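Local coordinates for protein N-methyltransferase (Streptoalloteichus sp. ATCC 53650, PDB 5BSZ) that probably transfers a methyl group from S-adenosylmethionine to the amino group of a deoxysugar related to kedarcidin, at residues E168-V173 with Y191-A196. Sequence-based numbering, arbitrary orientation.
Sequences EGRTVV and YLAADA
R170 and D195 form a salt bridge where two antiparallel strands come together, with NH1 of R170 2.6 Å from OD1 of D195. The N-H points poorly at its acceptor (129°), so the hydrogen bond itself is weak. OD1 meets the guanidinium at its edge, and the two planar groups are turned 34° apart. R170 reaches this position with CG anti to its own N (chi1 -174°) and the chain extended to NE. A193 CB lies over one guanidinium face, 4.0 Å from NH2 of R170. A serine in place of R170 would probably leave OD1 of D195 without its charged mate and take the guanidinium from over A193 CB. A water links NH1 of R170 to A193 O, both bonds weak. The other carboxylate oxygen, OD2, bonds T197.

Further along, V172 shares the face of A193. Its CG2 sits 4.0 Å from A193 CB, while CG1 meets the edge of the Y191 ring. On the other face, shared by T171, V173, L192 and A194, CG2 of V173 packs 3.7 Å from CB of L192. The backbones pair T171 with A194 and V173 with L192 through two hydrogen bonds each. V172 and A193 form the non-hydrogen-bonded pair between them.

D20 and R174 bond the Y191 hydroxyl, and Y23 meets the ring edge-to-face. This is the open end of the hairpin 171-181/184-195, central in a four-stranded antiparallel sheet. Strands 160-166 and 198-209 flank it, and L175 of the second subunit packs on T171, L192 and A194.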
loop_
_atom_site.group_PDB
_atom_site.type_symbol
_atom_site.label_atom_id
_atom_site.label_comp_id
_atom_site.label_asym_id
_atom_site.label_seq_id
_atom_site.Cartn_x
_atom_site.Cartn_y
_atom_site.Cartn_z
ATOM N N GLU A 168 -3.186 -10.525 24.212
ATOM C CA GLU A 168 -4.570 -10.233 24.558
ATOM C C GLU A 168 -5.054 -9.003 23.780
ATOM O O GLU A 168 -4.573 -7.879 23.973
ATOM C CB GLU A 168 -4.731 -10.041 26.078
ATOM C CG GLU A 168 -6.154 -10.232 26.599
ATOM C CD GLU A 168 -6.700 -11.654 26.454
ATOM O OE1 GLU A 168 -5.970 -12.585 26.040
ATOM O OE2 GLU A 168 -7.895 -11.855 26.762
ATOM N N GLY A 169 -6.016 -9.227 22.892
ATOM C CA GLY A 169 -6.545 -8.133 22.060
ATOM C C GLY A 169 -5.641 -7.574 20.953
ATOM O O GLY A 169 -6.003 -6.576 20.347
ATOM N N ARG A 170 -4.488 -8.196 20.701
ATOM C CA ARG A 170 -3.500 -7.766 19.705
ATOM C C ARG A 170 -2.670 -8.953 19.195
ATOM O O ARG A 170 -2.234 -9.807 19.967
ATOM C CB ARG A 170 -2.582 -6.709 20.291
ATOM C CG ARG A 170 -1.601 -6.097 19.302
ATOM C CD ARG A 170 -1.269 -4.668 19.711
ATOM N NE ARG A 170 -0.092 -4.128 19.030
ATOM C CZ ARG A 170 -0.110 -3.319 17.967
ATOM N NH1 ARG A 170 -1.252 -2.931 17.406
ATOM N NH2 ARG A 170 1.033 -2.880 17.446
ATOM N N THR A 171 -2.536 -9.048 17.880
ATOM C CA THR A 171 -1.745 -10.063 17.191
ATOM C C THR A 171 -0.818 -9.349 16.187
ATOM O O THR A 171 -1.268 -8.480 15.463
ATOM C CB THR A 171 -2.650 -11.027 16.417
ATOM O OG1 THR A 171 -3.367 -11.859 17.312
ATOM C CG2 THR A 171 -1.877 -11.964 15.553
ATOM N N VAL A 172 0.467 -9.703 16.143
ATOM C CA VAL A 172 1.399 -9.167 15.154
ATOM C C VAL A 172 2.066 -10.306 14.425
ATOM O O VAL A 172 2.579 -11.226 15.051
ATOM C CB VAL A 172 2.475 -8.313 15.864
ATOM C CG1 VAL A 172 3.482 -7.735 14.885
ATOM C CG2 VAL A 172 1.782 -7.215 16.645
ATOM N N VAL A 173 2.028 -10.284 13.101
ATOM C CA VAL A 173 2.724 -11.249 12.312
ATOM C C VAL A 173 3.802 -10.564 11.505
ATOM O O VAL A 173 3.630 -9.412 11.090
ATOM C CB VAL A 173 1.752 -11.993 11.388
ATOM C CG1 VAL A 173 0.638 -12.600 12.218
ATOM C CG2 VAL A 173 1.129 -11.035 10.397
ATOM N N TYR A 191 5.377 -6.398 8.341
ATOM C CA TYR A 191 4.539 -6.694 9.497
ATOM C C TYR A 191 3.055 -6.393 9.227
ATOM O O TYR A 191 2.746 -5.369 8.573
ATOM C CB TYR A 191 4.929 -5.782 10.642
ATOM C CG TYR A 191 6.296 -5.981 11.200
ATOM C CD1 TYR A 191 7.416 -5.469 10.561
ATOM C CD2 TYR A 191 6.467 -6.667 12.396
ATOM C CE1 TYR A 191 8.690 -5.654 11.094
ATOM C CE2 TYR A 191 7.720 -6.836 12.949
ATOM C CZ TYR A 191 8.824 -6.342 12.288
ATOM O OH TYR A 191 10.058 -6.527 12.866
ATOM N N LEU A 192 2.158 -7.259 9.725
ATOM C CA LEU A 192 0.745 -6.883 9.924
ATOM C C LEU A 192 0.386 -6.910 11.414
ATOM O O LEU A 192 0.740 -7.857 12.113
ATOM C CB LEU A 192 -0.193 -7.812 9.152
ATOM C CG LEU A 192 0.054 -8.074 7.680
ATOM C CD1 LEU A 192 -0.650 -9.341 7.225
ATOM C CD2 LEU A 192 -0.431 -6.865 6.907
ATOM N N ALA A 193 -0.262 -5.859 11.902
ATOM C CA ALA A 193 -0.770 -5.848 13.263
ATOM C C ALA A 193 -2.247 -5.531 13.276
ATOM O O ALA A 193 -2.666 -4.638 12.558
ATOM C CB ALA A 193 -0.066 -4.803 14.087
ATOM N N ALA A 194 -2.964 -6.148 14.219
ATOM C CA ALA A 194 -4.385 -5.950 14.378
ATOM C C ALA A 194 -4.730 -5.901 15.861
ATOM O O ALA A 194 -4.198 -6.695 16.626
ATOM C CB ALA A 194 -5.132 -7.051 13.664
ATOM N N ASP A 195 -5.469 -4.867 16.256
ATOM C CA ASP A 195 -6.042 -4.752 17.605
ATOM C C ASP A 195 -7.356 -4.002 17.482
ATOM O O ASP A 195 -7.871 -3.849 16.371
ATOM C CB ASP A 195 -5.102 -4.009 18.564
ATOM C CG ASP A 195 -4.717 -2.622 18.085
ATOM O OD1 ASP A 195 -3.590 -2.248 18.424
ATOM O OD2 ASP A 195 -5.457 -1.876 17.391
ATOM N N ALA A 196 -7.845 -3.447 18.589
ATOM C CA ALA A 196 -9.178 -2.838 18.607
ATOM C C ALA A 196 -9.195 -1.573 17.783
ATOM O O ALA A 196 -10.264 -1.117 17.380
ATOM C CB ALA A 196 -9.628 -2.532 20.041
HETATM O O HOH W 1 -3.059 -2.164 14.854
#